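Local coordinates for protein chitinase (PDB 5XSW) that probably hydrolyses chitin as an endochitinase, and in this two-domain piece binds a glycan in its mainly helical domain, away from the N-terminal beta sandwich, at residues A[11-16]-A[95-100]; A[38-43]-A[86-91]. All blocks are in the same frame, centred on the assembly; numbering follows the deposited sequence.

Contact 1: A[11-16]-A[95-100]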
# COMPACT_ATOMS: atom_id res chain seq x y z
N ASP A 11 -47.37 2.25 -24.83
CA ASP A 11 -46.35 3.27 -24.82
C ASP A 11 -45.11 2.84 -23.98
O ASP A 11 -44.23 3.64 -23.69
CB ASP A 11 -46.94 4.59 -24.29
CG ASP A 11 -47.35 4.51 -22.82
OD1 ASP A 11 -47.60 3.40 -22.29
OD2 ASP A 11 -47.43 5.59 -22.18
N LYS A 12 -45.07 1.56 -23.60
CA LYS A 12 -43.96 1.03 -22.79
C LYS A 12 -42.86 0.30 -23.60
O LYS A 12 -43.07 -0.75 -24.23
CB LYS A 12 -44.53 0.12 -21.70
CG LYS A 12 -43.48 -0.48 -20.76
CD LYS A 12 -44.17 -1.05 -19.52
CE LYS A 12 -43.40 -2.19 -18.89
NZ LYS A 12 -44.12 -2.73 -17.69
N ILE A 13 -41.66 0.89 -23.56
CA ILE A 13 -40.48 0.32 -24.22
C ILE A 13 -39.59 -0.37 -23.20
O ILE A 13 -39.19 0.25 -22.22
CB ILE A 13 -39.64 1.38 -24.89
CG1 ILE A 13 -40.44 2.10 -25.97
CG2 ILE A 13 -38.36 0.77 -25.47
CD1 ILE A 13 -39.86 3.41 -26.35
N THR A 14 -39.31 -1.64 -23.43
CA THR A 14 -38.46 -2.40 -22.52
C THR A 14 -37.16 -2.85 -23.22
O THR A 14 -37.19 -3.55 -24.25
CB THR A 14 -39.22 -3.61 -21.95
OG1 THR A 14 -40.27 -3.12 -21.09
CG2 THR A 14 -38.28 -4.47 -21.10
N VAL A 15 -36.03 -2.42 -22.65
CA VAL A 15 -34.71 -2.71 -23.20
C VAL A 15 -33.86 -3.53 -22.19
O VAL A 15 -33.88 -3.26 -20.99
CB VAL A 15 -33.97 -1.39 -23.54
CG1 VAL A 15 -32.51 -1.65 -23.91
CG2 VAL A 15 -34.67 -0.65 -24.67
N GLU A 16 -33.14 -4.54 -22.69
CA GLU A 16 -32.16 -5.25 -21.89
C GLU A 16 -30.76 -4.86 -22.30
O GLU A 16 -30.36 -4.98 -23.48
CB GLU A 16 -32.33 -6.74 -22.02
CG GLU A 16 -31.31 -7.51 -21.20
CD GLU A 16 -31.71 -8.94 -20.98
OE1 GLU A 16 -31.53 -9.45 -19.84
OE2 GLU A 16 -32.19 -9.57 -21.95
N PRO A 95 -37.06 8.35 -28.57
CA PRO A 95 -37.46 7.73 -27.30
C PRO A 95 -36.69 6.43 -26.97
O PRO A 95 -36.53 6.10 -25.80
CB PRO A 95 -38.93 7.42 -27.52
CG PRO A 95 -38.98 7.12 -29.02
CD PRO A 95 -38.07 8.12 -29.62
N TYR A 96 -36.29 5.66 -27.98
CA TYR A 96 -35.51 4.43 -27.73
C TYR A 96 -34.10 4.74 -27.15
O TYR A 96 -33.37 5.59 -27.69
CB TYR A 96 -35.37 3.60 -29.00
CG TYR A 96 -36.70 3.27 -29.64
CD1 TYR A 96 -37.53 2.32 -29.09
CD2 TYR A 96 -37.12 3.92 -30.80
CE1 TYR A 96 -38.77 2.02 -29.66
CE2 TYR A 96 -38.34 3.62 -31.39
CZ TYR A 96 -39.16 2.68 -30.81
OH TYR A 96 -40.38 2.37 -31.37
N PRO A 97 -33.73 4.07 -26.04
CA PRO A 97 -32.38 4.21 -25.44
C PRO A 97 -31.30 4.09 -26.50
O PRO A 97 -31.26 3.09 -27.20
CB PRO A 97 -32.32 3.03 -24.45
CG PRO A 97 -33.77 2.91 -23.97
CD PRO A 97 -34.61 3.19 -25.25
N HIS A 98 -30.48 5.12 -26.66
CA HIS A 98 -29.47 5.09 -27.71
C HIS A 98 -28.19 5.79 -27.22
O HIS A 98 -28.19 6.45 -26.17
CB HIS A 98 -29.98 5.79 -29.01
CG HIS A 98 -30.42 7.19 -28.77
ND1 HIS A 98 -31.65 7.49 -28.22
CD2 HIS A 98 -29.81 8.38 -28.99
CE1 HIS A 98 -31.76 8.80 -28.08
NE2 HIS A 98 -30.67 9.37 -28.55
N ASN A 99 -27.15 5.72 -28.03
CA ASN A 99 -25.86 6.30 -27.69
C ASN A 99 -25.38 5.84 -26.28
O ASN A 99 -25.03 6.66 -25.43
CB ASN A 99 -25.93 7.81 -27.72
CG ASN A 99 -24.55 8.41 -27.79
OD1 ASN A 99 -23.59 7.76 -28.27
ND2 ASN A 99 -24.43 9.63 -27.30
N PHE A 100 -25.46 4.54 -26.05
CA PHE A 100 -24.97 3.92 -24.82
C PHE A 100 -23.47 4.16 -24.75
O PHE A 100 -22.79 3.93 -25.74
CB PHE A 100 -25.26 2.42 -24.82
CG PHE A 100 -26.64 2.09 -24.37
CD1 PHE A 100 -26.93 1.93 -23.03
CD2 PHE A 100 -27.66 1.97 -25.30
CE1 PHE A 100 -28.21 1.62 -22.61
CE2 PHE A 100 -28.96 1.65 -24.88
CZ PHE A 100 -29.23 1.49 -23.54
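Ile13 and Val15, alternate residues of the strand that begins at Lys12, turn their side chains toward the turn formed by Pro95, Tyr96 and Pro97. The contact across the two segments is apolar. Ile13 sends its delta methyl to the Tyr96 ring at a slant, and the two side chains cross at about a right angle. Ile13 CD1 lies 3.8 Å from Tyr96 CE1, and Ile13 CG2 sits 4.0 Å from Tyr96 CD1. Ile13 CG1 stands anti to the carbonyl carbon (chi1 -61°), which carries its CD1 out to the ring, while CG2, anti to the backbone N, comes to CD1 of the tyrosine; Ile13 CD1 also comes 4.3 Å from Pro95 CB. Val15 meets the other proline. Its CG2 approaches Pro97 CG at 3.7 Å, the two side chains sliding past each other in opposite directions.

Within 95-100 the turn is braced in two ways. The Pro95 ring lies over one face of Tyr96, its CG 4.1 Å above the plane and displaced toward the rim. The second brace is polar: His98 ND1 donates to Tyr96 O at 2.6 Å, an almost straight bond (172° at the hydrogen) with the oxygen only 3° out of the imidazole plane. It holds that ring in a fixed orientation against the chain. At the far end of Tyr96, OH is hydrogen-bonded to Glu8 OE1 and Lys90 NZ, which holds the outer end of the ring in place beside Ile13.

Strand 12-21 is itself flanked in its sheet by strands 3-9 and 80-89, with Ile13 and Val15 backbone-bonded to Ile88 and Ile86. The segment 95-100 leads into strand 98-104 of the opposing sheet, so these side chains close one end of the buried layer of the N-terminal beta sandwich.

Contact 2: A[38-43]-A[86-91]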
# COMPACT_ATOMS: atom_id res chain seq x y z
N ILE A 38 -22.63 4.27 -16.72
CA ILE A 38 -23.03 3.97 -18.11
C ILE A 38 -24.02 5.11 -18.45
O ILE A 38 -24.93 5.38 -17.66
CB ILE A 38 -23.74 2.62 -18.28
CG1 ILE A 38 -22.93 1.44 -17.75
CG2 ILE A 38 -24.07 2.32 -19.79
CD1 ILE A 38 -23.29 1.10 -16.31
N THR A 39 -23.85 5.79 -19.57
CA THR A 39 -24.86 6.79 -19.94
C THR A 39 -25.64 6.31 -21.17
O THR A 39 -25.16 5.53 -22.00
CB THR A 39 -24.25 8.16 -20.27
OG1 THR A 39 -23.18 8.02 -21.22
CG2 THR A 39 -23.74 8.88 -19.01
N PHE A 40 -26.86 6.81 -21.30
CA PHE A 40 -27.52 6.66 -22.59
C PHE A 40 -28.50 7.83 -22.74
O PHE A 40 -28.72 8.59 -21.81
CB PHE A 40 -28.23 5.30 -22.71
CG PHE A 40 -29.41 5.14 -21.75
CD1 PHE A 40 -30.70 5.54 -22.11
CD2 PHE A 40 -29.23 4.55 -20.49
CE1 PHE A 40 -31.80 5.38 -21.22
CE2 PHE A 40 -30.29 4.38 -19.59
CZ PHE A 40 -31.61 4.80 -19.96
N GLU A 41 -29.09 7.95 -23.93
CA GLU A 41 -30.00 9.05 -24.19
C GLU A 41 -31.38 8.51 -24.53
O GLU A 41 -31.51 7.45 -25.13
CB GLU A 41 -29.45 9.95 -25.31
CG GLU A 41 -28.26 10.77 -24.83
CD GLU A 41 -27.44 11.40 -25.98
OE1 GLU A 41 -26.82 12.45 -25.75
OE2 GLU A 41 -27.40 10.85 -27.10
N THR A 42 -32.40 9.23 -24.06
CA THR A 42 -33.78 9.01 -24.47
C THR A 42 -34.58 10.30 -24.26
O THR A 42 -34.26 11.11 -23.37
CB THR A 42 -34.42 7.85 -23.69
OG1 THR A 42 -35.81 7.75 -24.02
CG2 THR A 42 -34.26 8.08 -22.16
N THR A 43 -35.58 10.54 -25.11
CA THR A 43 -36.52 11.64 -24.88
C THR A 43 -37.73 11.15 -24.10
O THR A 43 -38.58 11.93 -23.68
CB THR A 43 -37.00 12.26 -26.23
OG1 THR A 43 -37.53 11.21 -27.06
CG2 THR A 43 -35.84 12.89 -26.96
N ILE A 86 -34.26 -1.90 -18.53
CA ILE A 86 -34.66 -0.50 -18.57
C ILE A 86 -36.07 -0.41 -19.19
O ILE A 86 -36.32 -0.93 -20.28
CB ILE A 86 -33.71 0.34 -19.43
CG1 ILE A 86 -32.26 0.23 -18.93
CG2 ILE A 86 -34.21 1.80 -19.54
CD1 ILE A 86 -31.26 0.54 -20.01
N GLU A 87 -36.98 0.24 -18.48
CA GLU A 87 -38.33 0.45 -19.01
C GLU A 87 -38.58 1.92 -19.23
O GLU A 87 -38.39 2.73 -18.31
CB GLU A 87 -39.37 -0.15 -18.07
CG GLU A 87 -39.59 -1.63 -18.38
CD GLU A 87 -40.35 -2.37 -17.30
OE1 GLU A 87 -41.24 -1.73 -16.66
OE2 GLU A 87 -40.05 -3.57 -17.09
N ILE A 88 -38.99 2.27 -20.46
CA ILE A 88 -39.15 3.66 -20.86
C ILE A 88 -40.63 3.89 -21.28
O ILE A 88 -41.22 3.06 -21.99
CB ILE A 88 -38.26 3.99 -22.07
CG1 ILE A 88 -36.78 3.72 -21.79
CG2 ILE A 88 -38.42 5.49 -22.49
CD1 ILE A 88 -36.17 4.74 -20.90
N GLN A 89 -41.22 4.98 -20.85
CA GLN A 89 -42.50 5.42 -21.42
C GLN A 89 -42.29 6.29 -22.66
O GLN A 89 -41.71 7.38 -22.56
CB GLN A 89 -43.29 6.18 -20.39
CG GLN A 89 -44.63 6.66 -20.90
CD GLN A 89 -45.48 7.11 -19.75
OE1 GLN A 89 -46.14 6.28 -19.11
NE2 GLN A 89 -45.41 8.40 -19.42
N LYS A 90 -42.74 5.82 -23.83
CA LYS A 90 -42.39 6.46 -25.12
C LYS A 90 -42.85 7.91 -25.22
O LYS A 90 -43.99 8.22 -24.90
CB LYS A 90 -42.97 5.65 -26.27
CG LYS A 90 -42.49 6.06 -27.65
CD LYS A 90 -42.94 5.01 -28.65
CE LYS A 90 -42.45 5.29 -30.05
NZ LYS A 90 -42.84 4.22 -31.01
N SER A 91 -41.97 8.80 -25.66
CA SER A 91 -42.38 10.19 -25.85
C SER A 91 -41.25 10.91 -26.51
O SER A 91 -40.09 10.49 -26.38
CB SER A 91 -42.78 10.83 -24.52
OG SER A 91 -42.51 12.20 -24.51
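Phe40 meets Ile86 and Ile88 with the outer atoms of its ring. Its CE2 lies 4.0 Å from Ile86 CD1, an oblique approach, while Ile88 CD1 comes to the ring edge near its plane, 4.4 Å from Phe40 CE1. The ring CG stands between the backbone N and the carbonyl carbon (chi1 66°), which swings the phenyl into the interior, where it also meets the ring of Phe100. The touching parts run 29° apart, and Phe40 and Ile86 are 10.9 Å apart at their CA atoms, the separation of facing sheets in a beta sandwich. Farther along, the gap narrows. Thr42 and Ile88 reach tip to tip, Thr42 CG2 4.0 Å from Ile88 CD1; the buried Thr42 OG1 is satisfied by Pro95 O and Gly44 N. Thr43 then turns to polar contact: its OG1 donates to Ser91 O at 2.7 Å, in the carbonyl plane on a lone pair (139° at the oxygen), and is also hydrogen-bonded to Asn94 N. A valine in place of Thr43 would probably leave both Ser91 O and Asn94 N without this partner and let the turn after Ser91 shift.

Overall arrangement
From the N terminus, strand 3-9 comes first and strand 12-21 follows it; residues 95-100 return to strand 12-21 and close contact 1, a loop spanning 78 intervening residues that include strand but no helix. Inside that loop, strand 32-41 is met by strand 80-89, closing contact 2 over 42 residues, so the second contact is nested in the first and the two do not cross. Strands 12-21 and 80-89 are neighbours in one sheet, and strands 32-41 and 98-104 are neighbours in the other. Each contact therefore joins the two sheets of the sandwich, and their centres lie about 5 Å apart. Both are remote from the glycan pocket in the helical domain.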